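Long-range contact in histidine--tRNA ligase (Staphylococcus aureus, PDB 1QE0), which charges tRNA(His) with L-histidine at the expense of ATP, working as a homodimer of the class II aminoacyl-tRNA synthetase family: residues His158-Arg172 with Leu259-Asp272. Sequence-based numbering, arbitrary orientation.
Sequences HLKLVINSVGDMASR and LDYYTHTAFELMMD
K160 and D272 form a salt bridge at one end of an antiparallel strand pair, 159-165 against 265-272, within the mixed sheet of the class II synthetase catalytic domain. K160 NZ sits 3.0 Å from D272 OD1 and uses its syn lone pair; the lysine chain, bent at chi3 and chi4, crosses the aspartate at about a right angle, with CD and CE next to D272 OD2. At the same end of the pair D272 N donates to H158 O, nearly straight at 169°. From there the backbones bond in pairs, K160 with M270, V162 with E268 and N164 with A266, though K160 N to M270 O is weak. Past A266, toward its N-terminal end, segment 259-272 turns a corner at H264, whose O still accepts from V166 N at 3.2 Å and whose ring stacks on Y234. Beyond the corner, R172 reaches back from the first turn of helix 169-183. With chi1 at -173° and a bend at chi3, it arrives at the type I turn 259-262, where R172 NH1 and NH2 both make weak hydrogen bonds to Y262 O while D260 O lies over one face of the guanidinium, toward its rim. D168 caps that helix: S171 N and OG approach its OD1 from opposite faces of the carboxylate plane. S165 OG closes an ST turn by accepting from G167 N.

L159, L161, I163, F267, L269 and M271 share one face of the sheet; there helix 137-153 packs on L161, F267 and L269 and its D140 takes a hydrogen bond with T265 OG1, while helix 231-245 packs on I163. L159 CG meets L269 CD2 at 3.7 Å, and I163 CG2 lies against F267 CB at 3.8 Å. On the other face, which carries K160 and V162, both E268 and M270 touch T282 of strand 280-290, and V162 CG2 rests 3.9 Å from M270 CG.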
ATOM      1  N   HIS A 158      -6.070   7.971 -23.260  1.00 32.43           N
ATOM      2  CA  HIS A 158      -5.742   9.211 -23.965  1.00 35.43           C
ATOM      3  C   HIS A 158      -4.568   9.915 -23.309  1.00 36.49           C
ATOM      4  O   HIS A 158      -4.599  11.113 -23.002  1.00 37.48           O
ATOM      5  CB  HIS A 158      -7.000  10.083 -24.169  1.00 37.41           C
ATOM      6  CG  HIS A 158      -7.972   9.499 -25.161  1.00 41.55           C
ATOM      7  ND1 HIS A 158      -7.663   8.419 -25.969  1.00 43.03           N
ATOM      8  CD2 HIS A 158      -9.232   9.863 -25.506  1.00 38.70           C
ATOM      9  CE1 HIS A 158      -8.682   8.148 -26.766  1.00 37.77           C
ATOM     10  NE2 HIS A 158      -9.643   9.013 -26.504  1.00 39.81           N
ATOM     11  N   LEU A 159      -3.536   9.102 -23.081  1.00 36.52           N
ATOM     12  CA  LEU A 159      -2.284   9.516 -22.446  1.00 31.93           C
ATOM     13  C   LEU A 159      -1.403  10.245 -23.438  1.00 29.47           C
ATOM     14  O   LEU A 159      -1.510  10.037 -24.644  1.00 32.36           O
ATOM     15  CB  LEU A 159      -1.532   8.297 -21.888  1.00 27.95           C
ATOM     16  CG  LEU A 159      -1.916   7.797 -20.502  1.00 21.29           C
ATOM     17  CD1 LEU A 159      -3.016   8.670 -19.938  1.00 15.61           C
ATOM     18  CD2 LEU A 159      -2.321   6.342 -20.591  1.00 23.65           C
ATOM     19  N   LYS A 160      -0.479  11.034 -22.919  1.00 26.27           N
ATOM     20  CA  LYS A 160       0.403  11.818 -23.758  1.00 24.13           C
ATOM     21  C   LYS A 160       1.631  12.190 -22.938  1.00 21.16           C
ATOM     22  O   LYS A 160       1.554  12.990 -22.000  1.00 18.58           O
ATOM     23  CB  LYS A 160      -0.416  13.014 -24.261  1.00 29.57           C
ATOM     24  CG  LYS A 160       0.195  14.385 -24.326  1.00 31.92           C
ATOM     25  CD  LYS A 160      -0.974  15.366 -24.246  1.00 34.51           C
ATOM     26  CE  LYS A 160      -1.271  16.123 -25.539  1.00 41.01           C
ATOM     27  NZ  LYS A 160      -1.886  15.330 -26.645  1.00 37.03           N
ATOM     28  N   LEU A 161       2.721  11.478 -23.224  1.00 19.47           N
ATOM     29  CA  LEU A 161       4.007  11.651 -22.541  1.00 19.00           C
ATOM     30  C   LEU A 161       4.744  12.842 -23.136  1.00 14.24           C
ATOM     31  O   LEU A 161       4.935  12.926 -24.329  1.00 14.10           O
ATOM     32  CB  LEU A 161       4.840  10.352 -22.643  1.00 19.95           C
ATOM     33  CG  LEU A 161       6.261  10.121 -22.096  1.00 20.09           C
ATOM     34  CD1 LEU A 161       6.824  11.366 -21.485  1.00 28.36           C
ATOM     35  CD2 LEU A 161       6.269   9.011 -21.080  1.00 20.93           C
ATOM     36  N   VAL A 162       5.164  13.745 -22.273  1.00 12.24           N
ATOM     37  CA  VAL A 162       5.854  14.946 -22.654  1.00  9.64           C
ATOM     38  C   VAL A 162       7.193  14.980 -21.928  1.00 14.56           C
ATOM     39  O   VAL A 162       7.241  14.890 -20.701  1.00 17.38           O
ATOM     40  CB  VAL A 162       5.012  16.141 -22.248  1.00  7.87           C
ATOM     41  CG1 VAL A 162       5.689  17.417 -22.618  1.00  9.10           C
ATOM     42  CG2 VAL A 162       3.645  16.042 -22.884  1.00  2.60           C
ATOM     43  N   ILE A 163       8.278  15.111 -22.693  1.00 18.59           N
ATOM     44  CA  ILE A 163       9.643  15.132 -22.153  1.00 13.74           C
ATOM     45  C   ILE A 163      10.426  16.368 -22.592  1.00 14.57           C
ATOM     46  O   ILE A 163      10.018  17.083 -23.489  1.00 17.05           O
ATOM     47  CB  ILE A 163      10.435  13.906 -22.612  1.00  7.07           C
ATOM     48  CG1 ILE A 163      10.636  13.961 -24.108  1.00  3.25           C
ATOM     49  CG2 ILE A 163       9.687  12.620 -22.291  1.00  5.04           C
ATOM     50  CD1 ILE A 163      11.444  12.800 -24.623  1.00  2.14           C
ATOM     51  N   ASN A 164      11.557  16.599 -21.946  1.00 16.65           N
ATOM     52  CA  ASN A 164      12.443  17.715 -22.226  1.00 17.30           C
ATOM     53  C   ASN A 164      13.760  17.424 -21.486  1.00 19.84           C
ATOM     54  O   ASN A 164      13.857  16.492 -20.683  1.00 18.05           O
ATOM     55  CB  ASN A 164      11.850  19.056 -21.732  1.00 20.86           C
ATOM     56  CG  ASN A 164      12.761  20.268 -22.070  1.00 22.75           C
ATOM     57  OD1 ASN A 164      12.887  21.254 -21.316  1.00 16.07           O
ATOM     58  ND2 ASN A 164      13.434  20.159 -23.204  1.00 22.53           N
ATOM     59  N   SER A 165      14.784  18.209 -21.773  1.00 22.58           N
ATOM     60  CA  SER A 165      16.048  18.029 -21.121  1.00 21.18           C
ATOM     61  C   SER A 165      16.600  19.369 -20.776  1.00 23.07           C
ATOM     62  O   SER A 165      16.620  20.257 -21.607  1.00 24.99           O
ATOM     63  CB  SER A 165      17.025  17.365 -22.044  1.00 18.03           C
ATOM     64  OG  SER A 165      18.288  17.323 -21.401  1.00 31.99           O
ATOM     65  N   VAL A 166      17.101  19.497 -19.564  1.00 25.06           N
ATOM     66  CA  VAL A 166      17.682  20.738 -19.125  1.00 27.42           C
ATOM     67  C   VAL A 166      19.202  20.575 -19.037  1.00 27.95           C
ATOM     68  O   VAL A 166      19.879  21.267 -18.278  1.00 32.52           O
ATOM     69  CB  VAL A 166      17.046  21.170 -17.792  1.00 30.41           C
ATOM     70  CG1 VAL A 166      15.645  21.735 -18.051  1.00 34.07           C
ATOM     71  CG2 VAL A 166      16.922  19.974 -16.873  1.00 28.43           C
ATOM     72  N   GLY A 167      19.724  19.635 -19.819  1.00 24.49           N
ATOM     73  CA  GLY A 167      21.152  19.381 -19.856  1.00 24.17           C
ATOM     74  C   GLY A 167      21.795  19.058 -18.528  1.00 24.23           C
ATOM     75  O   GLY A 167      21.119  18.861 -17.551  1.00 22.41           O
ATOM     76  N   ASP A 168      23.117  18.985 -18.511  1.00 30.18           N
ATOM     77  CA  ASP A 168      23.887  18.673 -17.306  1.00 33.65           C
ATOM     78  C   ASP A 168      24.178  19.904 -16.474  1.00 33.63           C
ATOM     79  O   ASP A 168      23.601  20.964 -16.704  1.00 34.70           O
ATOM     80  CB  ASP A 168      25.220  18.002 -17.686  1.00 41.39           C
ATOM     81  CG  ASP A 168      26.116  18.895 -18.555  1.00 45.40           C
ATOM     82  OD1 ASP A 168      25.658  19.960 -19.002  1.00 49.14           O
ATOM     83  OD2 ASP A 168      27.284  18.526 -18.814  1.00 49.31           O
ATOM     84  N   MET A 169      25.106  19.751 -15.530  1.00 34.75           N
ATOM     85  CA  MET A 169      25.543  20.834 -14.648  1.00 38.98           C
ATOM     86  C   MET A 169      26.348  21.897 -15.416  1.00 37.67           C
ATOM     87  O   MET A 169      26.356  23.072 -15.040  1.00 35.55           O
ATOM     88  CB  MET A 169      26.416  20.286 -13.505  1.00 49.73           C
ATOM     89  CG  MET A 169      25.687  19.641 -12.312  1.00 57.14           C
ATOM     90  SD  MET A 169      26.786  19.526 -10.811  1.00 72.66           S
ATOM     91  CE  MET A 169      25.547  19.857  -9.419  1.00 62.49           C
ATOM     92  N   ALA A 170      27.056  21.460 -16.463  1.00 34.88           N
ATOM     93  CA  ALA A 170      27.865  22.335 -17.315  1.00 29.20           C
ATOM     94  C   ALA A 170      26.950  23.287 -18.082  1.00 27.06           C
ATOM     95  O   ALA A 170      26.980  24.504 -17.896  1.00 28.07           O
ATOM     96  CB  ALA A 170      28.666  21.499 -18.290  1.00 24.01           C
ATOM     97  N   SER A 171      26.119  22.706 -18.934  1.00 24.08           N
ATOM     98  CA  SER A 171      25.165  23.458 -19.720  1.00 19.18           C
ATOM     99  C   SER A 171      24.430  24.439 -18.837  1.00 16.59           C
ATOM    100  O   SER A 171      24.307  25.600 -19.165  1.00 17.44           O
ATOM    101  CB  SER A 171      24.177  22.495 -20.358  1.00 17.04           C
ATOM    102  OG  SER A 171      24.862  21.553 -21.170  1.00 21.20           O
ATOM    103  N   ARG A 172      23.984  23.989 -17.681  1.00 20.17           N
ATOM    104  CA  ARG A 172      23.257  24.880 -16.810  1.00 25.37           C
ATOM    105  C   ARG A 172      24.139  26.027 -16.321  1.00 30.21           C
ATOM    106  O   ARG A 172      23.669  27.163 -16.179  1.00 32.36           O
ATOM    107  CB  ARG A 172      22.653  24.127 -15.639  1.00 25.41           C
ATOM    108  CG  ARG A 172      21.753  25.001 -14.822  1.00 32.45           C
ATOM    109  CD  ARG A 172      21.338  24.306 -13.577  1.00 36.90           C
ATOM    110  NE  ARG A 172      19.932  23.929 -13.617  1.00 43.14           N
ATOM    111  CZ  ARG A 172      19.473  22.753 -14.045  1.00 44.28           C
ATOM    112  NH1 ARG A 172      18.157  22.534 -14.020  1.00 44.11           N
ATOM    113  NH2 ARG A 172      20.311  21.800 -14.480  1.00 35.27           N
ATOM    114  N   LEU A 259      14.901  24.257 -10.147  1.00 56.85           N
ATOM    115  CA  LEU A 259      15.786  23.696  -9.130  1.00 54.02           C
ATOM    116  C   LEU A 259      17.082  23.203  -9.747  1.00 54.25           C
ATOM    117  O   LEU A 259      17.101  22.189 -10.430  1.00 55.24           O
ATOM    118  CB  LEU A 259      15.069  22.583  -8.378  1.00 54.10           C
ATOM    119  CG  LEU A 259      14.041  23.061  -7.346  1.00 53.73           C
ATOM    120  CD1 LEU A 259      14.679  24.090  -6.409  1.00 50.45           C
ATOM    121  CD2 LEU A 259      12.829  23.649  -8.040  1.00 56.48           C
ATOM    122  N   ASP A 260      18.179  23.891  -9.450  1.00 55.45           N
ATOM    123  CA  ASP A 260      19.461  23.540 -10.052  1.00 56.84           C
ATOM    124  C   ASP A 260      19.978  22.136  -9.888  1.00 52.54           C
ATOM    125  O   ASP A 260      21.010  21.786 -10.470  1.00 54.56           O
ATOM    126  CB  ASP A 260      20.566  24.564  -9.733  1.00 62.52           C
ATOM    127  CG  ASP A 260      20.833  24.727  -8.243  1.00 65.77           C
ATOM    128  OD1 ASP A 260      20.717  23.744  -7.469  1.00 70.47           O
ATOM    129  OD2 ASP A 260      21.199  25.857  -7.857  1.00 67.33           O
ATOM    130  N   TYR A 261      19.290  21.327  -9.098  1.00 45.06           N
ATOM    131  CA  TYR A 261      19.758  19.978  -8.958  1.00 40.90           C
ATOM    132  C   TYR A 261      18.982  19.066  -9.846  1.00 37.48           C
ATOM    133  O   TYR A 261      19.091  17.857  -9.740  1.00 38.28           O
ATOM    134  CB  TYR A 261      19.720  19.517  -7.526  1.00 42.79           C
ATOM    135  CG  TYR A 261      18.493  19.907  -6.802  1.00 43.42           C
ATOM    136  CD1 TYR A 261      18.449  21.096  -6.087  1.00 47.33           C
ATOM    137  CD2 TYR A 261      17.393  19.069  -6.775  1.00 42.26           C
ATOM    138  CE1 TYR A 261      17.337  21.444  -5.351  1.00 51.96           C
ATOM    139  CE2 TYR A 261      16.269  19.400  -6.044  1.00 48.46           C
ATOM    140  CZ  TYR A 261      16.243  20.594  -5.326  1.00 53.51           C
ATOM    141  OH  TYR A 261      15.131  20.938  -4.572  1.00 62.03           O
ATOM    142  N   TYR A 262      18.226  19.661 -10.756  1.00 35.49           N
ATOM    143  CA  TYR A 262      17.415  18.914 -11.716  1.00 34.14           C
ATOM    144  C   TYR A 262      18.167  18.816 -13.033  1.00 28.85           C
ATOM    145  O   TYR A 262      18.324  19.783 -13.730  1.00 30.85           O
ATOM    146  CB  TYR A 262      16.064  19.611 -11.929  1.00 33.72           C
ATOM    147  CG  TYR A 262      14.943  19.002 -11.129  1.00 37.41           C
ATOM    148  CD1 TYR A 262      14.948  17.671 -10.796  1.00 42.18           C
ATOM    149  CD2 TYR A 262      13.839  19.721 -10.803  1.00 40.68           C
ATOM    150  CE1 TYR A 262      13.873  17.081 -10.176  1.00 45.44           C
ATOM    151  CE2 TYR A 262      12.755  19.135 -10.183  1.00 46.33           C
ATOM    152  CZ  TYR A 262      12.779  17.811  -9.882  1.00 49.40           C
ATOM    153  OH  TYR A 262      11.676  17.202  -9.339  1.00 57.59           O
ATOM    154  N   THR A 263      18.600  17.633 -13.405  1.00 25.59           N
ATOM    155  CA  THR A 263      19.351  17.495 -14.634  1.00 24.19           C
ATOM    156  C   THR A 263      18.577  16.685 -15.655  1.00 21.63           C
ATOM    157  O   THR A 263      17.483  16.183 -15.383  1.00 26.45           O
ATOM    158  CB  THR A 263      20.711  16.781 -14.380  1.00 27.54           C
ATOM    159  OG1 THR A 263      21.287  17.228 -13.150  1.00 32.08           O
ATOM    160  CG2 THR A 263      21.692  17.086 -15.472  1.00 28.71           C
ATOM    161  N   HIS A 264      19.164  16.612 -16.843  1.00 16.32           N
ATOM    162  CA  HIS A 264      18.651  15.877 -17.987  1.00 10.22           C
ATOM    163  C   HIS A 264      17.154  15.698 -18.178  1.00 13.50           C
ATOM    164  O   HIS A 264      16.408  16.690 -18.237  1.00 13.98           O
ATOM    165  CB  HIS A 264      19.353  14.546 -18.063  1.00 10.07           C
ATOM    166  CG  HIS A 264      20.782  14.653 -18.397  1.00 12.77           C
ATOM    167  ND1 HIS A 264      21.776  14.615 -17.442  1.00 15.28           N
ATOM    168  CD2 HIS A 264      21.428  14.753 -19.591  1.00 11.61           C
ATOM    169  CE1 HIS A 264      22.969  14.676 -18.028  1.00 14.72           C
ATOM    170  NE2 HIS A 264      22.756  14.755 -19.327  1.00 16.47           N
ATOM    171  N   THR A 265      16.717  14.440 -18.293  1.00 13.50           N
ATOM    172  CA  THR A 265      15.319  14.148 -18.536  1.00 14.88           C
ATOM    173  C   THR A 265      14.291  14.689 -17.580  1.00 15.62           C
ATOM    174  O   THR A 265      14.437  14.584 -16.364  1.00 24.29           O
ATOM    175  CB  THR A 265      15.116  12.696 -18.724  1.00  8.03           C
ATOM    176  OG1 THR A 265      15.987  12.305 -19.773  1.00 16.34           O
ATOM    177  CG2 THR A 265      13.683  12.397 -19.148  1.00  5.79           C
ATOM    178  N   ALA A 266      13.274  15.313 -18.155  1.00 10.83           N
ATOM    179  CA  ALA A 266      12.179  15.886 -17.402  1.00  5.74           C
ATOM    180  C   ALA A 266      10.985  15.417 -18.205  1.00  7.22           C
ATOM    181  O   ALA A 266      11.075  15.316 -19.423  1.00  3.26           O
ATOM    182  CB  ALA A 266      12.270  17.385 -17.400  1.00  4.43           C
ATOM    183  N   PHE A 267       9.929  14.990 -17.520  1.00  9.19           N
ATOM    184  CA  PHE A 267       8.757  14.517 -18.212  1.00 11.02           C
ATOM    185  C   PHE A 267       7.489  14.723 -17.410  1.00 13.18           C
ATOM    186  O   PHE A 267       7.533  15.038 -16.214  1.00 13.73           O
ATOM    187  CB  PHE A 267       8.912  13.055 -18.634  1.00 12.39           C
ATOM    188  CG  PHE A 267       8.767  12.082 -17.511  1.00 15.88           C
ATOM    189  CD1 PHE A 267       9.852  11.786 -16.689  1.00 17.21           C
ATOM    190  CD2 PHE A 267       7.521  11.502 -17.235  1.00 17.82           C
ATOM    191  CE1 PHE A 267       9.706  10.929 -15.603  1.00 13.82           C
ATOM    192  CE2 PHE A 267       7.358  10.637 -16.144  1.00 18.53           C
ATOM    193  CZ  PHE A 267       8.451  10.357 -15.330  1.00 12.93           C
ATOM    194  N   GLU A 268       6.363  14.539 -18.096  1.00 11.84           N
ATOM    195  CA  GLU A 268       5.051  14.695 -17.525  1.00  9.80           C
ATOM    196  C   GLU A 268       4.175  13.817 -18.371  1.00 13.74           C
ATOM    197  O   GLU A 268       4.357  13.790 -19.586  1.00 13.96           O
ATOM    198  CB  GLU A 268       4.628  16.128 -17.664  1.00  6.81           C
ATOM    199  CG  GLU A 268       4.358  16.716 -16.332  1.00 25.93           C
ATOM    200  CD  GLU A 268       4.040  18.186 -16.386  1.00 34.21           C
ATOM    201  OE1 GLU A 268       4.535  18.910 -15.490  1.00 41.40           O
ATOM    202  OE2 GLU A 268       3.292  18.614 -17.299  1.00 38.26           O
ATOM    203  N   LEU A 269       3.335  12.996 -17.737  1.00 15.09           N
ATOM    204  CA  LEU A 269       2.431  12.108 -18.464  1.00 13.79           C
ATOM    205  C   LEU A 269       1.132  12.857 -18.394  1.00 19.42           C
ATOM    206  O   LEU A 269       0.772  13.390 -17.330  1.00 20.28           O
ATOM    207  CB  LEU A 269       2.246  10.763 -17.761  1.00  6.51           C
ATOM    208  CG  LEU A 269       2.001   9.542 -18.665  1.00  8.01           C
ATOM    209  CD1 LEU A 269       1.521   8.374 -17.901  1.00  3.08           C
ATOM    210  CD2 LEU A 269       1.010   9.834 -19.710  1.00 10.39           C
ATOM    211  N   MET A 270       0.444  12.974 -19.519  1.00 22.83           N
ATOM    212  CA  MET A 270      -0.810  13.686 -19.462  1.00 24.06           C
ATOM    213  C   MET A 270      -1.982  12.993 -20.113  1.00 23.35           C
ATOM    214  O   MET A 270      -1.835  12.084 -20.934  1.00 17.60           O
ATOM    215  CB  MET A 270      -0.672  15.158 -19.889  1.00 27.21           C
ATOM    216  CG  MET A 270       0.712  15.585 -20.344  1.00 25.56           C
ATOM    217  SD  MET A 270       0.913  17.363 -20.227  1.00 23.74           S
ATOM    218  CE  MET A 270       0.785  17.563 -18.489  1.00 25.67           C
ATOM    219  N   MET A 271      -3.138  13.338 -19.563  1.00 28.66           N
ATOM    220  CA  MET A 271      -4.427  12.810 -19.939  1.00 31.43           C
ATOM    221  C   MET A 271      -5.212  13.890 -20.613  1.00 32.21           C
ATOM    222  O   MET A 271      -5.367  15.011 -20.095  1.00 27.26           O
ATOM    223  CB  MET A 271      -5.156  12.361 -18.660  1.00 39.52           C
ATOM    224  CG  MET A 271      -6.693  12.298 -18.678  1.00 40.32           C
ATOM    225  SD  MET A 271      -7.378  10.648 -19.005  1.00 45.37           S
ATOM    226  CE  MET A 271      -6.031   9.611 -18.596  1.00 46.15           C
ATOM    227  N   ASP A 272      -5.644  13.555 -21.812  1.00 36.26           N
ATOM    228  CA  ASP A 272      -6.467  14.441 -22.593  1.00 42.13           C
ATOM    229  C   ASP A 272      -7.878  13.992 -22.222  1.00 43.51           C
ATOM    230  O   ASP A 272      -8.285  12.865 -22.553  1.00 44.31           O
ATOM    231  CB  ASP A 272      -6.245  14.203 -24.096  1.00 46.53           C
ATOM    232  CG  ASP A 272      -4.883  14.667 -24.582  1.00 47.50           C
ATOM    233  OD1 ASP A 272      -4.254  13.920 -25.375  1.00 50.06           O
ATOM    234  OD2 ASP A 272      -4.469  15.785 -24.193  1.00 47.71           O
TER